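SprT-like domain-containing protein Spartan (Homo sapiens, PDB 6MDX) is a zinc-dependent metalloprotease, activated by DNA, that cleaves proteins covalently cross-linked to DNA and so protects the genome during DNA synthesis. Local coordinates at residues 12-17 with 71-76; 32-37 with 86-91; 39-44 with 63-68; 104-109 with 120-125. All coordinates share one frame; numbering follows the deposited sequence.

Interaction 1: residues 12-17 with 71-76; sequences VDPTPD and RPRKDL
Arg73 reaches across to Val12 and Asp13, touching them from CB to the guanidinium. Arg73 CB lies 4.2 Å from Asp13 CB, and a bend at chi3 then swings the guanidinium over Asp13, while NE donates to Leu11 O. Arg73 CZ sits 3.6 Å from Asp13 CB, which covers one guanidinium face. At the tip Arg73 NH2 gives a bent hydrogen bond of 2.8 Å to Val12 O, approaching from above the carbonyl plane. Arg73 NH1 stays 4.1 Å from Asp13 OD2; the carboxylate is stacked on the guanidinium, planes 13° apart, so the attraction is probably one of charge alone, with no N-H pointed at the oxygen. Without the guanidinium, as with an alanine here, Val12 O would probably lose this donor and the Asp13 carboxylate its nearby positive charge. One water joins Asp13 N to Arg71 O. Asp13 OD1 accepts from Thr15 N, which makes an Asx turn; the loop before helix 18-29 that holds it lies against the start of the zinc-binding helix 73-91.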
loop_
_atom_site.group_PDB
_atom_site.type_symbol
_atom_site.label_atom_id
_atom_site.label_comp_id
_atom_site.label_asym_id
_atom_site.label_seq_id
_atom_site.Cartn_x
_atom_site.Cartn_y
_atom_site.Cartn_z
ATOM N N VAL A 12 -15.125 -7.232 -11.617
ATOM C CA VAL A 12 -15.400 -6.524 -10.383
ATOM C C VAL A 12 -16.096 -7.483 -9.415
ATOM O O VAL A 12 -16.869 -8.390 -9.819
ATOM C CB VAL A 12 -16.237 -5.251 -10.626
ATOM C CG1 VAL A 12 -16.510 -4.485 -9.355
ATOM C CG2 VAL A 12 -15.525 -4.360 -11.624
ATOM N N ASP A 13 -15.749 -7.357 -8.145
ATOM C CA ASP A 13 -16.454 -8.059 -7.081
ATOM C C ASP A 13 -17.402 -7.063 -6.422
ATOM O O ASP A 13 -16.950 -6.135 -5.754
ATOM C CB ASP A 13 -15.514 -8.683 -6.055
ATOM C CG ASP A 13 -16.231 -9.486 -4.975
ATOM O OD1 ASP A 13 -17.502 -9.513 -4.952
ATOM O OD2 ASP A 13 -15.521 -10.084 -4.164
ATOM N N PRO A 14 -18.732 -7.264 -6.601
ATOM C CA PRO A 14 -19.761 -6.373 -6.067
ATOM C C PRO A 14 -19.667 -6.205 -4.544
ATOM O O PRO A 14 -19.965 -5.169 -4.020
ATOM C CB PRO A 14 -21.093 -7.078 -6.394
ATOM C CG PRO A 14 -20.784 -8.082 -7.471
ATOM C CD PRO A 14 -19.308 -8.392 -7.355
ATOM N N THR A 15 -19.169 -7.241 -3.872
ATOM C CA THR A 15 -19.295 -7.413 -2.459
ATOM C C THR A 15 -18.009 -8.006 -1.909
ATOM O O THR A 15 -18.016 -9.105 -1.378
ATOM C CB THR A 15 -20.471 -8.354 -2.145
ATOM O OG1 THR A 15 -20.247 -9.569 -2.853
ATOM C CG2 THR A 15 -21.814 -7.788 -2.542
ATOM N N PRO A 16 -16.860 -7.313 -2.035
ATOM C CA PRO A 16 -15.600 -7.874 -1.593
ATOM C C PRO A 16 -15.646 -7.959 -0.073
ATOM O O PRO A 16 -16.276 -7.112 0.611
ATOM C CB PRO A 16 -14.556 -6.858 -2.070
ATOM C CG PRO A 16 -15.314 -5.578 -2.137
ATOM C CD PRO A 16 -16.713 -5.956 -2.576
ATOM N N ASP A 17 -15.014 -8.995 0.468
ATOM C CA ASP A 17 -14.953 -9.166 1.883
ATOM C C ASP A 17 -13.492 -9.038 2.316
ATOM O O ASP A 17 -12.756 -10.004 2.302
ATOM C CB ASP A 17 -15.548 -10.498 2.330
ATOM C CG ASP A 17 -15.594 -10.712 3.831
ATOM O OD1 ASP A 17 -14.937 -9.962 4.613
ATOM O OD2 ASP A 17 -16.329 -11.630 4.229
ATOM N N ARG A 71 -12.899 -1.639 -9.374
ATOM C CA ARG A 71 -11.911 -2.249 -10.209
ATOM C C ARG A 71 -12.056 -3.763 -10.163
ATOM O O ARG A 71 -12.672 -4.282 -9.236
ATOM C CB ARG A 71 -10.510 -1.872 -9.733
ATOM C CG ARG A 71 -10.175 -0.421 -10.057
ATOM C CD ARG A 71 -8.700 -0.217 -10.138
ATOM N NE ARG A 71 -8.211 -0.560 -11.451
ATOM C CZ ARG A 71 -8.341 0.209 -12.524
ATOM N NH1 ARG A 71 -8.889 1.409 -12.397
ATOM N NH2 ARG A 71 -8.035 -0.292 -13.713
ATOM N N PRO A 72 -11.503 -4.469 -11.166
ATOM C CA PRO A 72 -11.487 -5.934 -11.168
ATOM C C PRO A 72 -10.894 -6.443 -9.848
ATOM O O PRO A 72 -10.014 -5.836 -9.262
ATOM C CB PRO A 72 -10.545 -6.224 -12.345
ATOM C CG PRO A 72 -10.727 -5.080 -13.299
ATOM C CD PRO A 72 -10.860 -3.900 -12.369
ATOM N N ARG A 73 -11.337 -7.616 -9.386
ATOM C CA ARG A 73 -10.911 -8.138 -8.116
ATOM C C ARG A 73 -9.404 -8.408 -8.074
ATOM O O ARG A 73 -8.840 -8.274 -7.006
ATOM C CB ARG A 73 -11.729 -9.343 -7.674
ATOM C CG ARG A 73 -11.571 -10.545 -8.545
ATOM C CD ARG A 73 -12.712 -11.506 -8.218
ATOM N NE ARG A 73 -13.994 -10.965 -8.688
ATOM C CZ ARG A 73 -15.178 -11.455 -8.358
ATOM N NH1 ARG A 73 -15.246 -12.461 -7.498
ATOM N NH2 ARG A 73 -16.277 -10.960 -8.896
ATOM N N LYS A 74 -8.757 -8.653 -9.204
ATOM C CA LYS A 74 -7.306 -8.796 -9.210
ATOM C C LYS A 74 -6.600 -7.548 -8.645
ATOM O O LYS A 74 -5.567 -7.646 -8.046
ATOM C CB LYS A 74 -6.771 -9.023 -10.612
ATOM C CG LYS A 74 -6.993 -7.953 -11.634
ATOM C CD LYS A 74 -6.488 -8.416 -12.975
ATOM C CE LYS A 74 -6.284 -7.276 -13.938
ATOM N NZ LYS A 74 -6.026 -7.825 -15.290
ATOM N N ASP A 75 -7.172 -6.363 -8.860
ATOM C CA ASP A 75 -6.514 -5.113 -8.390
ATOM C C ASP A 75 -6.604 -5.002 -6.875
ATOM O O ASP A 75 -5.621 -4.629 -6.222
ATOM C CB ASP A 75 -7.100 -3.880 -9.117
ATOM C CG ASP A 75 -6.791 -3.880 -10.607
ATOM O OD1 ASP A 75 -5.772 -4.482 -11.032
ATOM O OD2 ASP A 75 -7.534 -3.213 -11.365
ATOM N N LEU A 76 -7.749 -5.324 -6.288
ATOM C CA LEU A 76 -7.868 -5.338 -4.846
ATOM C C LEU A 76 -6.897 -6.375 -4.260
ATOM O O LEU A 76 -6.169 -6.081 -3.342
ATOM C CB LEU A 76 -9.283 -5.683 -4.385
ATOM C CG LEU A 76 -9.425 -5.997 -2.897
ATOM C CD1 LEU A 76 -8.994 -4.835 -2.063
ATOM C CD2 LEU A 76 -10.839 -6.420 -2.510
HETATM O O HOH W 1 -13.489 -5.971 -7.069
HETATM O O HOH W 2 -18.537 -11.939 -7.151
#

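Interaction 2: residues 32-37 with 86-91; sequences GQLEAV and HAYLFV. With ZN (zinc ion), chain E.
Gln33, Leu34 and Val37 form a mixed polar and apolar contact with Ala87, Tyr88 and Val91, in which the loop between helix 18-29 and strand 38-42 lies along the last turns of helix 73-91. Two overlapping type I turns, Gly32 to Glu35 and Leu34 to Val37, shape the loop, and Asn26 OD1 holds Leu34 N from the preceding helix. The polar part is a single hydrogen bond: Tyr88 OH donates to Gln33 OE1 at 2.7 Å. With CG anti to the backbone N (chi1 -175°), Tyr88 brings its hydroxyl to the loop, and Gln33 stretches out to meet it. The amide oxygen arrives at the ring edge with the two planes 84° apart, and the hydroxyl approaches from above the amide carbonyl plane. Beside this bond Leu34 pushes CD2 against the helix backbone, 3.7 Å from Tyr88 CA. Leu34 CD2 also lies 4.3 Å from Ala87 CB, and Val37 CG1 flanks that CB at 4.4 Å. Val91, in one of two conformers, sets CG2 4.1 Å from Val37 CG2. His86, one residue before Ala87, takes no part in the loop contact; its NE2 binds the catalytic zinc ion at 2.1 Å. His82 and His101 complete the protein's share of that site, and Glu83 is the active-site residue. The loop thus rests on the HExxH helix of a zinc metalloprotease.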
loop_
_atom_site.group_PDB
_atom_site.type_symbol
_atom_site.label_atom_id
_atom_site.label_comp_id
_atom_site.label_asym_id
_atom_site.label_seq_id
_atom_site.Cartn_x
_atom_site.Cartn_y
_atom_site.Cartn_z
ATOM N N GLY A 32 0.679 -17.412 8.874
ATOM C CA GLY A 32 -0.048 -16.938 10.042
ATOM C C GLY A 32 0.583 -15.770 10.797
ATOM O O GLY A 32 0.078 -15.330 11.833
ATOM N N GLN A 33 1.688 -15.210 10.311
ATOM C CA GLN A 33 2.485 -14.282 11.064
ATOM C C GLN A 33 1.956 -12.840 11.096
ATOM O O GLN A 33 2.481 -12.035 11.830
ATOM C CB GLN A 33 3.925 -14.285 10.576
ATOM C CG GLN A 33 4.642 -15.619 10.805
ATOM C CD GLN A 33 6.087 -15.572 10.395
ATOM O OE1 GLN A 33 6.420 -16.125 9.361
ATOM N NE2 GLN A 33 6.896 -14.838 11.143
ATOM N N LEU A 34 0.902 -12.553 10.355
ATOM C CA LEU A 34 0.355 -11.141 10.295
ATOM C C LEU A 34 -0.923 -11.036 11.116
ATOM O O LEU A 34 -1.721 -10.142 10.903
ATOM C CB LEU A 34 0.078 -10.789 8.846
ATOM C CG LEU A 34 1.307 -10.796 7.955
ATOM C CD1 LEU A 34 0.940 -10.395 6.526
ATOM C CD2 LEU A 34 2.342 -9.867 8.516
ATOM N N GLU A 35 -1.075 -11.915 12.106
ATOM C CA GLU A 35 -2.278 -11.919 12.981
ATOM C C GLU A 35 -2.583 -10.532 13.579
ATOM O O GLU A 35 -3.756 -10.160 13.638
ATOM C CB GLU A 35 -2.058 -12.952 14.096
ATOM C CG GLU A 35 -3.296 -13.339 14.890
ATOM C CD GLU A 35 -3.038 -14.510 15.844
ATOM O OE1 GLU A 35 -3.581 -14.487 16.962
ATOM O OE2 GLU A 35 -2.285 -15.424 15.443
ATOM N N ALA A 36 -1.585 -9.779 14.074
ATOM C CA ALA A 36 -1.731 -8.495 14.771
ATOM C C ALA A 36 -1.813 -7.272 13.825
ATOM O O ALA A 36 -1.782 -6.117 14.276
ATOM C CB ALA A 36 -0.553 -8.304 15.690
ATOM N N VAL A 37 -1.813 -7.499 12.514
ATOM C CA VAL A 37 -1.907 -6.415 11.522
ATOM C C VAL A 37 -3.382 -6.118 11.266
ATOM O O VAL A 37 -4.210 -7.010 11.121
ATOM C CB VAL A 37 -1.181 -6.830 10.225
ATOM C CG1 VAL A 37 -1.369 -5.815 9.111
ATOM C CG2 VAL A 37 0.295 -7.083 10.492
ATOM N N HIS A 86 4.917 -5.808 2.525
ATOM C CA HIS A 86 5.554 -4.761 3.374
ATOM C C HIS A 86 5.317 -5.039 4.859
ATOM O O HIS A 86 6.208 -4.861 5.684
ATOM C CB HIS A 86 5.057 -3.346 2.997
ATOM C CG HIS A 86 5.501 -2.829 1.657
ATOM N ND1 HIS A 86 6.804 -2.736 1.282
ATOM C CD2 HIS A 86 4.788 -2.288 0.635
ATOM C CE1 HIS A 86 6.865 -2.178 0.069
ATOM N NE2 HIS A 86 5.641 -1.910 -0.359
ATOM N N ALA A 87 4.102 -5.378 5.245
ATOM C CA ALA A 87 3.780 -5.642 6.624
ATOM C C ALA A 87 4.643 -6.822 7.159
ATOM O O ALA A 87 5.115 -6.759 8.271
ATOM C CB ALA A 87 2.344 -5.965 6.764
ATOM N N TYR A 88 4.749 -7.886 6.366
ATOM C CA TYR A 88 5.540 -9.067 6.782
ATOM C C TYR A 88 7.001 -8.675 7.019
ATOM O O TYR A 88 7.580 -9.089 8.029
ATOM C CB TYR A 88 5.437 -10.163 5.725
ATOM C CG TYR A 88 6.120 -11.445 6.152
ATOM C CD1 TYR A 88 5.468 -12.323 6.993
ATOM C CD2 TYR A 88 7.437 -11.703 5.806
ATOM C CE1 TYR A 88 6.088 -13.486 7.425
ATOM C CE2 TYR A 88 8.060 -12.869 6.212
ATOM C CZ TYR A 88 7.374 -13.762 7.007
ATOM O OH TYR A 88 8.028 -14.873 7.541
ATOM N N LEU A 89 7.612 -7.903 6.116
ATOM C CA LEU A 89 8.998 -7.483 6.323
ATOM C C LEU A 89 9.118 -6.642 7.596
ATOM O O LEU A 89 10.101 -6.748 8.337
ATOM C CB LEU A 89 9.538 -6.773 5.070
ATOM C CG LEU A 89 9.567 -7.608 3.789
ATOM C CD1 LEU A 89 10.028 -6.816 2.587
ATOM C CD2 LEU A 89 10.431 -8.858 3.974
ATOM N N PHE A 90 8.122 -5.804 7.898
ATOM C CA PHE A 90 8.121 -5.042 9.124
ATOM C C PHE A 90 8.056 -5.954 10.339
ATOM O O PHE A 90 8.886 -5.779 11.253
ATOM C CB PHE A 90 6.981 -4.010 9.158
ATOM C CG PHE A 90 6.828 -3.358 10.504
ATOM C CD1 PHE A 90 7.731 -2.385 10.897
ATOM C CD2 PHE A 90 5.792 -3.715 11.357
ATOM C CE1 PHE A 90 7.581 -1.776 12.139
ATOM C CE2 PHE A 90 5.653 -3.110 12.595
ATOM C CZ PHE A 90 6.570 -2.170 12.990
ATOM N N VAL A 91 7.051 -6.844 10.387
ATOM C CA VAL A 91 6.730 -7.656 11.570
ATOM C C VAL A 91 7.933 -8.565 11.890
ATOM O O VAL A 91 8.128 -8.934 13.023
ATOM C CB VAL A 91 5.413 -8.430 11.335
ATOM C CG1 VAL A 91 5.280 -9.697 12.170
ATOM C CG2 VAL A 91 4.228 -7.485 11.533
HETATM ZN ZN ZN E . 5.155 -0.882 -2.083
#

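Interaction 3: residues 39-44 with 63-68; sequences VKWSVR and LSEPLL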
loop_
_atom_site.group_PDB
_atom_site.type_symbol
_atom_site.label_atom_id
_atom_site.label_comp_id
_atom_site.label_asym_id
_atom_site.label_seq_id
_atom_site.Cartn_x
_atom_site.Cartn_y
_atom_site.Cartn_z
ATOM N N VAL A 39 -6.167 -4.394 8.890
ATOM C CA VAL A 39 -6.430 -3.961 7.521
ATOM C C VAL A 39 -7.824 -3.337 7.474
ATOM O O VAL A 39 -8.785 -3.880 7.995
ATOM C CB VAL A 39 -6.323 -5.083 6.474
ATOM C CG1 VAL A 39 -7.480 -6.081 6.522
ATOM C CG2 VAL A 39 -6.238 -4.477 5.084
ATOM N N LYS A 40 -7.937 -2.152 6.856
ATOM C CA LYS A 40 -9.221 -1.478 6.711
ATOM C C LYS A 40 -9.312 -0.769 5.362
ATOM O O LYS A 40 -8.278 -0.381 4.816
ATOM C CB LYS A 40 -9.435 -0.449 7.825
ATOM C CG LYS A 40 -9.532 -1.062 9.221
ATOM C CD LYS A 40 -9.691 -0.060 10.313
ATOM C CE LYS A 40 -9.939 -0.727 11.664
ATOM N NZ LYS A 40 -11.287 -1.334 11.776
ATOM N N TRP A 41 -10.561 -0.578 4.898
ATOM C CA TRP A 41 -10.864 0.347 3.855
ATOM C C TRP A 41 -10.673 1.762 4.370
ATOM O O TRP A 41 -10.908 2.075 5.545
ATOM C CB TRP A 41 -12.284 0.198 3.368
ATOM C CG TRP A 41 -12.593 -1.052 2.616
ATOM C CD1 TRP A 41 -13.313 -2.128 3.073
ATOM C CD2 TRP A 41 -12.256 -1.357 1.260
ATOM N NE1 TRP A 41 -13.442 -3.070 2.087
ATOM C CE2 TRP A 41 -12.799 -2.625 0.967
ATOM C CE3 TRP A 41 -11.510 -0.704 0.279
ATOM C CZ2 TRP A 41 -12.605 -3.233 -0.265
ATOM C CZ3 TRP A 41 -11.389 -1.268 -0.965
ATOM C CH2 TRP A 41 -11.907 -2.531 -1.222
ATOM N N SER A 42 -10.245 2.625 3.433
ATOM C CA SER A 42 -10.279 4.075 3.621
ATOM C C SER A 42 -11.272 4.653 2.608
ATOM O O SER A 42 -11.111 4.446 1.420
ATOM C CB SER A 42 -8.924 4.651 3.481
ATOM O OG SER A 42 -9.046 6.071 3.437
ATOM N N VAL A 43 -12.275 5.407 3.050
ATOM C CA VAL A 43 -13.271 5.893 2.067
ATOM C C VAL A 43 -12.798 7.206 1.433
ATOM O O VAL A 43 -13.279 7.523 0.337
ATOM C CB VAL A 43 -14.693 6.032 2.649
ATOM C CG1 VAL A 43 -15.170 4.733 3.274
ATOM C CG2 VAL A 43 -14.793 7.194 3.622
ATOM N N ARG A 44 -11.859 7.934 2.031
ATOM C CA ARG A 44 -11.393 9.177 1.405
ATOM C C ARG A 44 -10.004 9.132 0.765
ATOM O O ARG A 44 -9.603 10.102 0.093
ATOM C CB ARG A 44 -11.335 10.360 2.370
ATOM C CG ARG A 44 -12.694 10.946 2.723
ATOM C CD ARG A 44 -12.496 12.048 3.782
ATOM N NE ARG A 44 -11.724 13.203 3.325
ATOM C CZ ARG A 44 -11.144 14.078 4.130
ATOM N NH1 ARG A 44 -11.204 13.896 5.450
ATOM N NH2 ARG A 44 -10.539 15.138 3.615
ATOM N N LEU A 63 -6.661 0.314 2.372
ATOM C CA LEU A 63 -6.949 0.212 0.958
ATOM C C LEU A 63 -7.953 1.278 0.539
ATOM O O LEU A 63 -8.923 1.513 1.241
ATOM C CB LEU A 63 -7.533 -1.169 0.693
ATOM C CG LEU A 63 -6.555 -2.300 1.008
ATOM C CD1 LEU A 63 -7.256 -3.608 0.871
ATOM C CD2 LEU A 63 -5.340 -2.249 0.074
ATOM N N SER A 64 -7.737 1.864 -0.629
ATOM C CA SER A 64 -8.601 2.938 -1.155
ATOM C C SER A 64 -9.915 2.381 -1.694
ATOM O O SER A 64 -9.977 1.773 -2.746
ATOM C CB SER A 64 -7.862 3.708 -2.217
ATOM O OG SER A 64 -8.734 4.661 -2.813
ATOM N N GLU A 65 -11.019 2.703 -1.020
ATOM C CA GLU A 65 -12.308 2.381 -1.546
ATOM C C GLU A 65 -12.545 3.160 -2.841
ATOM O O GLU A 65 -12.978 2.588 -3.824
ATOM C CB GLU A 65 -13.377 2.651 -0.496
ATOM C CG GLU A 65 -14.699 2.003 -0.814
ATOM C CD GLU A 65 -15.788 2.392 0.175
ATOM O OE1 GLU A 65 -15.880 1.748 1.246
ATOM O OE2 GLU A 65 -16.503 3.381 -0.106
ATOM N N PRO A 66 -12.289 4.482 -2.941
ATOM C CA PRO A 66 -12.536 5.185 -4.201
ATOM C C PRO A 66 -11.758 4.572 -5.371
ATOM O O PRO A 66 -12.339 4.443 -6.511
ATOM C CB PRO A 66 -12.067 6.631 -3.919
ATOM C CG PRO A 66 -12.115 6.764 -2.428
ATOM C CD PRO A 66 -11.767 5.397 -1.906
ATOM N N LEU A 67 -10.510 4.131 -5.150
ATOM C CA LEU A 67 -9.694 3.646 -6.269
ATOM C C LEU A 67 -10.001 2.183 -6.574
ATOM O O LEU A 67 -9.811 1.812 -7.732
ATOM C CB LEU A 67 -8.206 3.820 -6.029
ATOM C CG LEU A 67 -7.716 5.258 -5.969
ATOM C CD1 LEU A 67 -6.242 5.355 -5.638
ATOM C CD2 LEU A 67 -8.042 5.978 -7.274
ATOM N N LEU A 68 -10.373 1.366 -5.585
ATOM C CA LEU A 68 -10.455 -0.103 -5.790
ATOM C C LEU A 68 -11.867 -0.683 -5.876
ATOM O O LEU A 68 -11.992 -1.768 -6.470
ATOM C CB LEU A 68 -9.656 -0.814 -4.684
ATOM C CG LEU A 68 -8.159 -0.543 -4.697
ATOM C CD1 LEU A 68 -7.518 -1.115 -3.443
ATOM C CD2 LEU A 68 -7.482 -1.122 -5.933
#
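Trp41, Leu63 and Glu65 carry most of this contact. Trp41 and Leu63 are paired across neighbouring parallel strands and send their side chains to the same face of the sheet. The indole benzo edge leans over the other strand: Trp41 CE3 stands 4.0 Å from Leu63 CB, and Trp41 CZ3 reaches Leu68 CB at 4.1 Å, near the ring plane. With CG anti to the carbonyl carbon (chi1 -69°), the indole is set against Glu65, whose CG lies 4.2 Å above one ring face, offset toward the rim. Replacing the indole by a leucine is likely to open a gap beside Leu63 and Leu68 and deprive the aliphatic part of Glu65 of the ring it lies on. The backbones are those of strands 38-42 and 59-64, the parallel pair of a three-stranded mixed sheet in the SprT-like protease domain; Leu18 of helix 18-29 and Leu76 of helix 73-91 cover the Trp41 and Leu63 face. Leu63 is bonded through both its backbone polar groups. Leu63 N donates to Lys40 O at 3.0 Å. Leu63 O receives Ser42 N at 2.8 Å. Glu65 N continues the ladder to Ser42 O as the strand gives way to helix 65-68. That helix is N-capped by Ser64, whose OG accepts from Leu67 N at 3.0 Å and also bonds Met45 O.

Interaction 4: residues 104-109 with 120-125; sequences EFCKHM and ITVYHT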
loop_
_atom_site.group_PDB
_atom_site.type_symbol
_atom_site.label_atom_id
_atom_site.label_comp_id
_atom_site.label_asym_id
_atom_site.label_seq_id
_atom_site.Cartn_x
_atom_site.Cartn_y
_atom_site.Cartn_z
ATOM N N GLU A 104 14.337 -8.483 -0.749
ATOM C CA GLU A 104 13.490 -9.154 0.269
ATOM C C GLU A 104 11.997 -9.051 -0.105
ATOM O O GLU A 104 11.221 -10.037 0.044
ATOM C CB GLU A 104 13.755 -8.619 1.673
ATOM C CG GLU A 104 15.188 -8.839 2.156
ATOM C CD GLU A 104 15.620 -10.291 1.954
ATOM O OE1 GLU A 104 16.625 -10.510 1.200
ATOM O OE2 GLU A 104 14.908 -11.184 2.475
ATOM N N PHE A 105 11.548 -7.876 -0.547
ATOM C CA PHE A 105 10.174 -7.701 -1.081
ATOM C C PHE A 105 9.936 -8.625 -2.264
ATOM O O PHE A 105 8.917 -9.330 -2.365
ATOM C CB PHE A 105 9.933 -6.251 -1.525
ATOM C CG PHE A 105 8.503 -5.977 -1.917
ATOM C CD1 PHE A 105 8.039 -6.239 -3.188
ATOM C CD2 PHE A 105 7.629 -5.489 -0.956
ATOM C CE1 PHE A 105 6.709 -6.040 -3.522
ATOM C CE2 PHE A 105 6.285 -5.320 -1.288
ATOM C CZ PHE A 105 5.846 -5.578 -2.561
ATOM N N CYS A 106 10.890 -8.625 -3.208
ATOM C CA CYS A 106 10.717 -9.269 -4.436
ATOM C C CYS A 106 10.692 -10.797 -4.264
ATOM O O CYS A 106 10.050 -11.501 -5.061
ATOM C CB CYS A 106 11.824 -8.850 -5.409
ATOM S SG CYS A 106 11.602 -7.162 -6.009
ATOM N N LYS A 107 11.374 -11.316 -3.254
ATOM C CA LYS A 107 11.325 -12.771 -2.956
ATOM C C LYS A 107 9.892 -13.203 -2.644
ATOM O O LYS A 107 9.363 -14.153 -3.225
ATOM C CB LYS A 107 12.273 -13.173 -1.843
ATOM C CG LYS A 107 13.732 -13.099 -2.252
ATOM C CD LYS A 107 14.670 -13.185 -1.119
ATOM C CE LYS A 107 16.020 -12.658 -1.559
ATOM N NZ LYS A 107 17.024 -12.671 -0.474
ATOM N N HIS A 108 9.215 -12.482 -1.753
ATOM C CA HIS A 108 7.838 -12.823 -1.443
ATOM C C HIS A 108 6.890 -12.599 -2.627
ATOM O O HIS A 108 5.947 -13.375 -2.875
ATOM C CB HIS A 108 7.337 -12.023 -0.230
ATOM C CG HIS A 108 8.054 -12.373 1.033
ATOM N ND1 HIS A 108 7.764 -13.540 1.718
ATOM C CD2 HIS A 108 9.047 -11.753 1.737
ATOM C CE1 HIS A 108 8.568 -13.629 2.749
ATOM N NE2 HIS A 108 9.383 -12.519 2.808
HETATM N N MSE A 109 7.097 -11.518 -3.371
HETATM C CA MSE A 109 6.287 -11.221 -4.539
HETATM C C MSE A 109 6.342 -12.388 -5.515
HETATM O O MSE A 109 5.305 -12.898 -5.996
HETATM C CB MSE A 109 6.846 -9.954 -5.184
HETATM C CG MSE A 109 6.198 -9.639 -6.467
HETATM SE SE MSE A 109 7.065 -7.972 -7.140
HETATM C CE MSE A 109 8.694 -8.806 -7.906
ATOM N N ILE A 120 1.478 -9.666 -8.600
ATOM C CA ILE A 120 1.931 -8.647 -7.684
ATOM C C ILE A 120 3.152 -8.009 -8.348
ATOM O O ILE A 120 3.962 -8.730 -8.938
ATOM C CB ILE A 120 2.318 -9.231 -6.320
ATOM C CG1 ILE A 120 1.154 -10.014 -5.711
ATOM C CG2 ILE A 120 2.865 -8.186 -5.365
ATOM C CD1 ILE A 120 1.593 -10.972 -4.681
ATOM N N THR A 121 3.240 -6.679 -8.290
ATOM C CA THR A 121 4.397 -5.979 -8.898
ATOM C C THR A 121 4.973 -4.971 -7.917
ATOM O O THR A 121 4.316 -4.613 -6.939
ATOM C CB THR A 121 3.974 -5.320 -10.208
ATOM O OG1 THR A 121 2.871 -4.444 -9.946
ATOM C CG2 THR A 121 3.610 -6.325 -11.267
ATOM N N VAL A 122 6.200 -4.495 -8.197
ATOM C CA VAL A 122 6.819 -3.457 -7.420
ATOM C C VAL A 122 6.150 -2.109 -7.708
ATOM O O VAL A 122 6.200 -1.281 -6.857
ATOM C CB VAL A 122 8.343 -3.352 -7.616
ATOM C CG1 VAL A 122 9.079 -4.584 -7.097
ATOM C CG2 VAL A 122 8.712 -3.081 -9.072
ATOM N N TYR A 123 5.472 -1.988 -8.856
ATOM C CA TYR A 123 4.924 -0.755 -9.447
ATOM C C TYR A 123 3.393 -0.883 -9.518
ATOM O O TYR A 123 2.893 -1.984 -9.533
ATOM C CB TYR A 123 5.586 -0.571 -10.826
ATOM C CG TYR A 123 5.600 -1.793 -11.728
ATOM C CD1 TYR A 123 4.473 -2.148 -12.456
ATOM C CD2 TYR A 123 6.710 -2.626 -11.828
ATOM C CE1 TYR A 123 4.434 -3.284 -13.245
ATOM C CE2 TYR A 123 6.704 -3.754 -12.654
ATOM C CZ TYR A 123 5.558 -4.091 -13.357
ATOM O OH TYR A 123 5.509 -5.180 -14.193
ATOM N N HIS A 124 2.675 0.240 -9.658
ATOM C CA HIS A 124 1.196 0.303 -9.724
ATOM C C HIS A 124 0.730 0.095 -11.170
ATOM O O HIS A 124 1.389 0.492 -12.120
ATOM C CB HIS A 124 0.724 1.622 -9.082
ATOM C CG HIS A 124 1.277 1.755 -7.697
ATOM N ND1 HIS A 124 1.285 0.684 -6.809
ATOM C CD2 HIS A 124 1.895 2.776 -7.056
ATOM C CE1 HIS A 124 1.862 1.047 -5.679
ATOM N NE2 HIS A 124 2.254 2.327 -5.802
ATOM N N THR A 125 -0.410 -0.562 -11.339
ATOM C CA THR A 125 -0.789 -1.042 -12.656
ATOM C C THR A 125 -2.096 -0.387 -13.117
ATOM O O THR A 125 -2.688 -0.909 -14.065
ATOM C CB THR A 125 -0.875 -2.575 -12.670
ATOM O OG1 THR A 125 -1.666 -2.980 -11.554
ATOM C CG2 THR A 125 0.473 -3.256 -12.593
#
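The Phe105 ring is met obliquely by Val122 CG1 and Thr121 O, while within the loop Thr121 CB lies over one face of the Tyr123 ring, in one of that ring's two conformers. Val122 CG1 is 4.4 Å from Phe105 CD1, a light touch. The Phe105 ring also meets the ligands of the catalytic zinc ion: His101 edge-to-face, and His82 and His86 at intermediate tilts. The closer packing is made by Met109, present as selenomethionine, a label and not the natural side chain. Its CG is anti to the backbone N (chi1 173°), which carries the chain along the loop, where the Met109 and Ile120 side chains run antiparallel alongside each other. Met109 CG lies 3.8 Å from Ile120 CG2 and 3.5 Å from Ile120 O. A bend at chi3 places Met109 SE beside the backbone of the loop, 3.7 Å from Val122 N. Val122 CG1 is shared, lying 3.9 Å from Met109 SE and 3.8 Å from Cys106 SG. No hydrogen bond crosses between the segments, so apolar and van der Waals contact does the joining. Thr121 O instead bonds His82 ND1, a second-shell interaction consistent with fixing the rotation of that zinc ligand. The loop after helix 103-116 folds back along this helix, with Asn113 OD1 holding Ile120 N, while Ile120 touches Leu81 and Phe105 touches Ile85, both on helix 73-91.

How the interactions relate
Interactions 1 and 2 lie on helix 73-91, at its start and its end, centres 23 Å apart; interactions 3 and 4 pack against it. Interaction 3 adjoins interaction 1 through Leu76, whose CD1 is 3.6 Å from Leu63 CD1, and through Pro16, which packs on Trp41; Leu63 comes about 5 Å, side chain to side chain, from Glu83. Interactions 2 and 4 meet on the metal side, where His86 CE1 lies 3.5 Å from Phe105 CE2, and Tyr88 packs on His108. Interactions 3 and 4 do not touch and occupy opposite sides of the chain's centre. The catalytic zinc ion, about 5 Å from the Phe105 side chain and 11 Å from that of Leu63, lies between them.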